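Local coordinates for protein N-alpha-acetyltransferase 35, NatC auxiliary subunit (Saccharomyces cerevisiae, PDB 6YGA) that serves as the auxiliary subunit of the NatC N-terminal acetyltransferase, which acetylates the N-terminal methionine of the L-A virus Gag protein, at residues 346-351 with 394-399; 350-353 with 359-362. One frame throughout, in Å; residues are numbered along the deposited sequence.

Contacts 1 and 2 share Asp350 and Asp351, their centres lie about 8 Å apart, and helices 337-347, 360-372 and 386-402, which they involve, follow one another in the chain. Contact 1 starts in the last turn of helix 337-347, crosses to helix 386-402 and is largely buried; contact 2 starts in the loop after that helix and folds it onto the first turn of helix 360-372, nearer the surface. Tyr360 joins them: its CG lies 3.7 Å from Leu396 CD1, and its OH lies 3.2 Å from Ile348 CG2, a packing approach. Both belong to the TPR-like region of this auxiliary subunit, and no other chain of the complex touches either.

Contact 1. Residues 346-351 with 394-399; sequences FFIRDD and MLLEWY
Tyr399 brings to this contact a hydroxyl gripped by two groups beyond it, His367 NE2 and Thr322 OG1, and a ring that stacks on Phe347. The two bonds hold the phenol at its far end, while the stack takes one of its faces. The ring centroids are 5.0 Å apart and the planes 30° from each other, which defines an offset stack with a clear tilt. Phe347 CE2 is the atom that comes in, 3.8 Å from Tyr399 CD1 and displaced toward the rim of the phenol; Phe347 CZ follows at 3.9 Å from Tyr399 CE1. Trp398 CZ3 sits over the centre of the opposite face, so the phenol is held between two aromatic side chains. Phe347 reaches across because its CG is anti to the backbone N (chi1 -169°).

The second point of touch is aliphatic. Ile348 is the first residue to leave helical backbone angles, yet its side chain still points at helix 386-402, where CD1 packs 3.9 Å from Leu396 CB. Both methyls of Leu396 flank the same carbon, Leu396 CD1 and Ile348 CD1 being 4.1 Å apart.

Behind this apolar front, the chain leaving helix 337-347 is tied back to its last turn. Arg349 NE donates to Phe346 O at 3.0 Å with a nearly straight N-H...O angle of 172°, the carbonyl oxygen lying in the guanidinium plane. Arg349 NH2 meanwhile lies over one face of the Phe346 ring, near its rim.

The contact therefore joins the C-terminal end of helix 337-347 to the C-terminal half of helix 386-402. Helix 360-372 also packs here, with Tyr360 touching both Ile348 and Leu396, while helix 319-328 lines Tyr399 through Tyr323 and Ala326.

Contact 2. Residues 350-353 with 359-362; sequences DDRT and SYTQ. With EDO (1,2-ethanediol), chain C.
Arg352 and Tyr360 make the main packing contact, the aromatic side chain running alongside the arginine backbone while Tyr360 CE2 lies over one face of the guanidinium, toward its rim. Tyr360 OH comes to 3.5 Å from Arg352 CA, and Tyr360 CE1 to 3.5 Å from Arg352 O. At the other end of the arginine, NH2 reaches 3.6 Å from Tyr360 CE2. The guanidinium and ring planes are 55° apart, too steep for a parallel stack. A bend at chi3 (77°) turns the guanidinium toward the Tyr360 ring, and the two side chains cross at about a right angle. Thr353 extends the packing through its backbone, with its N 3.8 Å from Tyr360 CE1.

Hydrogen bonding does not cross between 350-353 and 359-362; it shapes each separately. At the start of helix 360-372, Ser359 is the N-cap and forms a capping box with Gln362. Ser359 OG accepts from Gln362 N and, in return, Ser359 N donates to Gln362 OE1; both bonds are weak, yet their reciprocal pairing identifies the motif. It supplies acceptors to backbone N-H groups at the beginning of the helix, and Tyr360 is the residue directly after the cap.

In the loop, Thr353 OG1 donates to Asp351 OD1 at 2.8 Å. The hydroxyl approaches from above the carboxylate plane, and the bond spans Arg352, whose backbone Tyr360 covers.

Solvent-derived contacts are slight: a 1,2-ethanediol, probably from the crystallisation liquor, donates weakly through O1 to Gln362 O. Elsewhere Tyr360 also touches Val354, and Tyr240 OH bonds to Asp350 N.

Contact 1. Residues 346-351 with 394-399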
loop_
_atom_site.group_PDB
_atom_site.type_symbol
_atom_site.label_atom_id
_atom_site.label_comp_id
_atom_site.label_asym_id
_atom_site.label_seq_id
_atom_site.Cartn_x
_atom_site.Cartn_y
_atom_site.Cartn_z
ATOM N N PHE B 346 -7.250 -9.991 16.529
ATOM C CA PHE B 346 -7.462 -9.853 17.964
ATOM C C PHE B 346 -8.825 -9.246 18.275
ATOM O O PHE B 346 -9.426 -9.570 19.306
ATOM C CB PHE B 346 -6.345 -8.994 18.561
ATOM C CG PHE B 346 -6.386 -8.882 20.058
ATOM C CD1 PHE B 346 -5.785 -9.844 20.850
ATOM C CD2 PHE B 346 -7.002 -7.804 20.672
ATOM C CE1 PHE B 346 -5.812 -9.747 22.225
ATOM C CE2 PHE B 346 -7.032 -7.699 22.049
ATOM C CZ PHE B 346 -6.435 -8.673 22.827
ATOM N N PHE B 347 -9.323 -8.378 17.396
ATOM C CA PHE B 347 -10.596 -7.700 17.619
ATOM C C PHE B 347 -11.774 -8.584 17.221
ATOM O O PHE B 347 -12.773 -8.654 17.945
ATOM C CB PHE B 347 -10.611 -6.382 16.840
ATOM C CG PHE B 347 -11.754 -5.474 17.184
ATOM C CD1 PHE B 347 -11.819 -4.855 18.420
ATOM C CD2 PHE B 347 -12.747 -5.211 16.253
ATOM C CE1 PHE B 347 -12.870 -4.007 18.732
ATOM C CE2 PHE B 347 -13.795 -4.365 16.559
ATOM C CZ PHE B 347 -13.856 -3.763 17.799
ATOM N N ILE B 348 -11.668 -9.264 16.083
ATOM C CA ILE B 348 -12.697 -10.164 15.575
ATOM C C ILE B 348 -12.148 -11.576 15.711
ATOM O O ILE B 348 -11.234 -11.966 14.971
ATOM C CB ILE B 348 -13.060 -9.840 14.122
ATOM C CG1 ILE B 348 -13.428 -8.360 13.993
ATOM C CG2 ILE B 348 -14.191 -10.729 13.635
ATOM C CD1 ILE B 348 -13.695 -7.914 12.575
ATOM N N ARG B 349 -12.707 -12.350 16.639
ATOM C CA ARG B 349 -12.053 -13.545 17.148
ATOM C C ARG B 349 -12.643 -14.823 16.546
ATOM O O ARG B 349 -13.527 -14.795 15.686
ATOM C CB ARG B 349 -12.126 -13.558 18.675
ATOM C CG ARG B 349 -11.371 -12.403 19.309
ATOM C CD ARG B 349 -11.291 -12.521 20.817
ATOM N NE ARG B 349 -10.458 -11.458 21.367
ATOM C CZ ARG B 349 -10.231 -11.268 22.662
ATOM N NH1 ARG B 349 -10.776 -12.072 23.566
ATOM N NH2 ARG B 349 -9.452 -10.268 23.053
ATOM N N ASP B 350 -12.133 -15.965 17.021
ATOM C CA ASP B 350 -12.441 -17.249 16.398
ATOM C C ASP B 350 -13.911 -17.615 16.545
ATOM O O ASP B 350 -14.533 -18.103 15.594
ATOM C CB ASP B 350 -11.567 -18.349 17.001
ATOM C CG ASP B 350 -10.125 -18.255 16.562
ATOM O OD1 ASP B 350 -9.877 -17.829 15.415
ATOM O OD2 ASP B 350 -9.238 -18.614 17.365
ATOM N N ASP B 351 -14.484 -17.400 17.729
ATOM C CA ASP B 351 -15.857 -17.796 18.013
ATOM C C ASP B 351 -16.889 -16.824 17.456
ATOM O O ASP B 351 -18.009 -16.768 17.980
ATOM C CB ASP B 351 -16.050 -17.964 19.522
ATOM C CG ASP B 351 -15.609 -16.746 20.305
ATOM O OD1 ASP B 351 -14.857 -15.920 19.748
ATOM O OD2 ASP B 351 -16.007 -16.618 21.482
HETATM N N MSE B 394 -20.869 -4.728 7.620
HETATM C CA MSE B 394 -20.360 -3.474 7.077
HETATM C C MSE B 394 -19.518 -2.744 8.118
HETATM O O MSE B 394 -18.476 -2.165 7.805
HETATM C CB MSE B 394 -21.516 -2.585 6.616
HETATM C CG MSE B 394 -21.129 -1.544 5.580
HETATM SE SE MSE B 394 -20.567 -2.371 3.910
HETATM C CE MSE B 394 -18.878 -1.430 3.682
ATOM N N LEU B 395 -19.987 -2.780 9.368
ATOM C CA LEU B 395 -19.277 -2.096 10.442
ATOM C C LEU B 395 -17.956 -2.786 10.752
ATOM O O LEU B 395 -16.947 -2.118 11.006
ATOM C CB LEU B 395 -20.161 -2.024 11.687
ATOM C CG LEU B 395 -19.563 -1.371 12.932
ATOM C CD1 LEU B 395 -19.195 0.084 12.662
ATOM C CD2 LEU B 395 -20.537 -1.476 14.097
ATOM N N LEU B 396 -17.938 -4.121 10.730
ATOM C CA LEU B 396 -16.693 -4.840 10.970
ATOM C C LEU B 396 -15.666 -4.548 9.882
ATOM O O LEU B 396 -14.472 -4.405 10.171
ATOM C CB LEU B 396 -16.962 -6.339 11.070
ATOM C CG LEU B 396 -17.776 -6.801 12.280
ATOM C CD1 LEU B 396 -17.732 -8.315 12.389
ATOM C CD2 LEU B 396 -17.271 -6.152 13.561
ATOM N N GLU B 397 -16.106 -4.456 8.623
ATOM C CA GLU B 397 -15.186 -4.080 7.553
ATOM C C GLU B 397 -14.653 -2.668 7.750
ATOM O O GLU B 397 -13.506 -2.382 7.387
ATOM C CB GLU B 397 -15.867 -4.207 6.190
ATOM C CG GLU B 397 -16.108 -5.644 5.753
ATOM C CD GLU B 397 -16.885 -5.743 4.456
ATOM O OE1 GLU B 397 -17.165 -4.692 3.842
ATOM O OE2 GLU B 397 -17.217 -6.876 4.052
ATOM N N TRP B 398 -15.463 -1.777 8.327
ATOM C CA TRP B 398 -14.986 -0.431 8.623
ATOM C C TRP B 398 -13.845 -0.465 9.633
ATOM O O TRP B 398 -12.854 0.259 9.486
ATOM C CB TRP B 398 -16.141 0.437 9.130
ATOM C CG TRP B 398 -15.727 1.828 9.502
ATOM C CD1 TRP B 398 -15.730 2.930 8.695
ATOM C CD2 TRP B 398 -15.237 2.265 10.775
ATOM N NE1 TRP B 398 -15.276 4.026 9.387
ATOM C CE2 TRP B 398 -14.966 3.645 10.666
ATOM C CE3 TRP B 398 -15.004 1.626 11.996
ATOM C CZ2 TRP B 398 -14.473 4.396 11.735
ATOM C CZ3 TRP B 398 -14.513 2.373 13.056
ATOM C CH2 TRP B 398 -14.252 3.741 12.917
ATOM N N TYR B 399 -13.963 -1.303 10.666
ATOM C CA TYR B 399 -12.891 -1.425 11.650
ATOM C C TYR B 399 -11.629 -1.991 11.015
ATOM O O TYR B 399 -10.518 -1.517 11.279
ATOM C CB TYR B 399 -13.337 -2.308 12.816
ATOM C CG TYR B 399 -14.127 -1.591 13.888
ATOM C CD1 TYR B 399 -13.483 -0.968 14.949
ATOM C CD2 TYR B 399 -15.514 -1.549 13.844
ATOM C CE1 TYR B 399 -14.196 -0.313 15.933
ATOM C CE2 TYR B 399 -16.238 -0.896 14.825
ATOM C CZ TYR B 399 -15.572 -0.280 15.867
ATOM O OH TYR B 399 -16.279 0.373 16.850
#

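Contact 2. Residues 350-353 with 359-362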
loop_
_atom_site.group_PDB
_atom_site.type_symbol
_atom_site.label_atom_id
_atom_site.label_comp_id
_atom_site.label_asym_id
_atom_site.label_seq_id
_atom_site.Cartn_x
_atom_site.Cartn_y
_atom_site.Cartn_z
ATOM N N ASP B 350 -12.133 -15.965 17.021
ATOM C CA ASP B 350 -12.441 -17.249 16.398
ATOM C C ASP B 350 -13.911 -17.615 16.545
ATOM O O ASP B 350 -14.533 -18.103 15.594
ATOM C CB ASP B 350 -11.567 -18.349 17.001
ATOM C CG ASP B 350 -10.125 -18.255 16.562
ATOM O OD1 ASP B 350 -9.877 -17.829 15.415
ATOM O OD2 ASP B 350 -9.238 -18.614 17.365
ATOM N N ASP B 351 -14.484 -17.400 17.729
ATOM C CA ASP B 351 -15.857 -17.796 18.013
ATOM C C ASP B 351 -16.889 -16.824 17.456
ATOM O O ASP B 351 -18.009 -16.768 17.980
ATOM C CB ASP B 351 -16.050 -17.964 19.522
ATOM C CG ASP B 351 -15.609 -16.746 20.305
ATOM O OD1 ASP B 351 -14.857 -15.920 19.748
ATOM O OD2 ASP B 351 -16.007 -16.618 21.482
ATOM N N ARG B 352 -16.537 -16.075 16.411
ATOM C CA ARG B 352 -17.442 -15.111 15.784
ATOM C C ARG B 352 -17.973 -14.109 16.807
ATOM O O ARG B 352 -19.164 -13.792 16.843
ATOM C CB ARG B 352 -18.588 -15.821 15.060
ATOM C CG ARG B 352 -18.132 -16.739 13.936
ATOM C CD ARG B 352 -19.294 -17.196 13.068
ATOM N NE ARG B 352 -19.733 -16.161 12.134
ATOM C CZ ARG B 352 -20.789 -15.374 12.320
ATOM N NH1 ARG B 352 -21.532 -15.498 13.412
ATOM N NH2 ARG B 352 -21.107 -14.464 11.409
ATOM N N THR B 353 -17.077 -13.620 17.661
ATOM C CA THR B 353 -17.390 -12.585 18.631
ATOM C C THR B 353 -16.418 -11.425 18.468
ATOM O O THR B 353 -15.336 -11.570 17.893
ATOM C CB THR B 353 -17.321 -13.107 20.075
ATOM O OG1 THR B 353 -15.962 -13.414 20.411
ATOM C CG2 THR B 353 -18.176 -14.355 20.245
ATOM N N SER B 359 -21.532 -10.498 20.281
ATOM C CA SER B 359 -21.694 -11.017 18.936
ATOM C C SER B 359 -21.616 -9.860 17.939
ATOM O O SER B 359 -21.488 -8.690 18.314
ATOM C CB SER B 359 -23.011 -11.783 18.824
ATOM O OG SER B 359 -24.121 -10.925 19.009
ATOM N N TYR B 360 -21.693 -10.181 16.646
ATOM C CA TYR B 360 -21.563 -9.130 15.640
ATOM C C TYR B 360 -22.749 -8.175 15.689
ATOM O O TYR B 360 -22.574 -6.952 15.606
ATOM C CB TYR B 360 -21.420 -9.730 14.241
ATOM C CG TYR B 360 -20.149 -10.526 14.018
ATOM C CD1 TYR B 360 -19.136 -10.545 14.970
ATOM C CD2 TYR B 360 -19.961 -11.256 12.850
ATOM C CE1 TYR B 360 -17.979 -11.274 14.771
ATOM C CE2 TYR B 360 -18.806 -11.986 12.642
ATOM C CZ TYR B 360 -17.818 -11.991 13.607
ATOM O OH TYR B 360 -16.668 -12.717 13.405
ATOM N N THR B 361 -23.965 -8.710 15.835
ATOM C CA THR B 361 -25.144 -7.850 15.862
ATOM C C THR B 361 -25.233 -7.071 17.170
ATOM O O THR B 361 -25.612 -5.894 17.170
ATOM C CB THR B 361 -26.412 -8.675 15.628
ATOM O OG1 THR B 361 -26.576 -9.629 16.686
ATOM C CG2 THR B 361 -26.327 -9.408 14.296
ATOM N N GLN B 362 -24.883 -7.703 18.294
ATOM C CA GLN B 362 -24.846 -6.976 19.561
ATOM C C GLN B 362 -23.868 -5.812 19.496
ATOM O O GLN B 362 -24.160 -4.714 19.985
ATOM C CB GLN B 362 -24.469 -7.920 20.703
ATOM C CG GLN B 362 -25.544 -8.918 21.079
ATOM C CD GLN B 362 -25.084 -9.865 22.166
ATOM O OE1 GLN B 362 -23.916 -9.860 22.556
ATOM N NE2 GLN B 362 -26.002 -10.685 22.663
HETATM C C1 EDO C . -26.940 -2.982 22.133
HETATM O O1 EDO C . -26.283 -4.183 22.558
HETATM C C2 EDO C . -28.219 -2.752 22.929
HETATM O O2 EDO C . -29.015 -1.779 22.246
#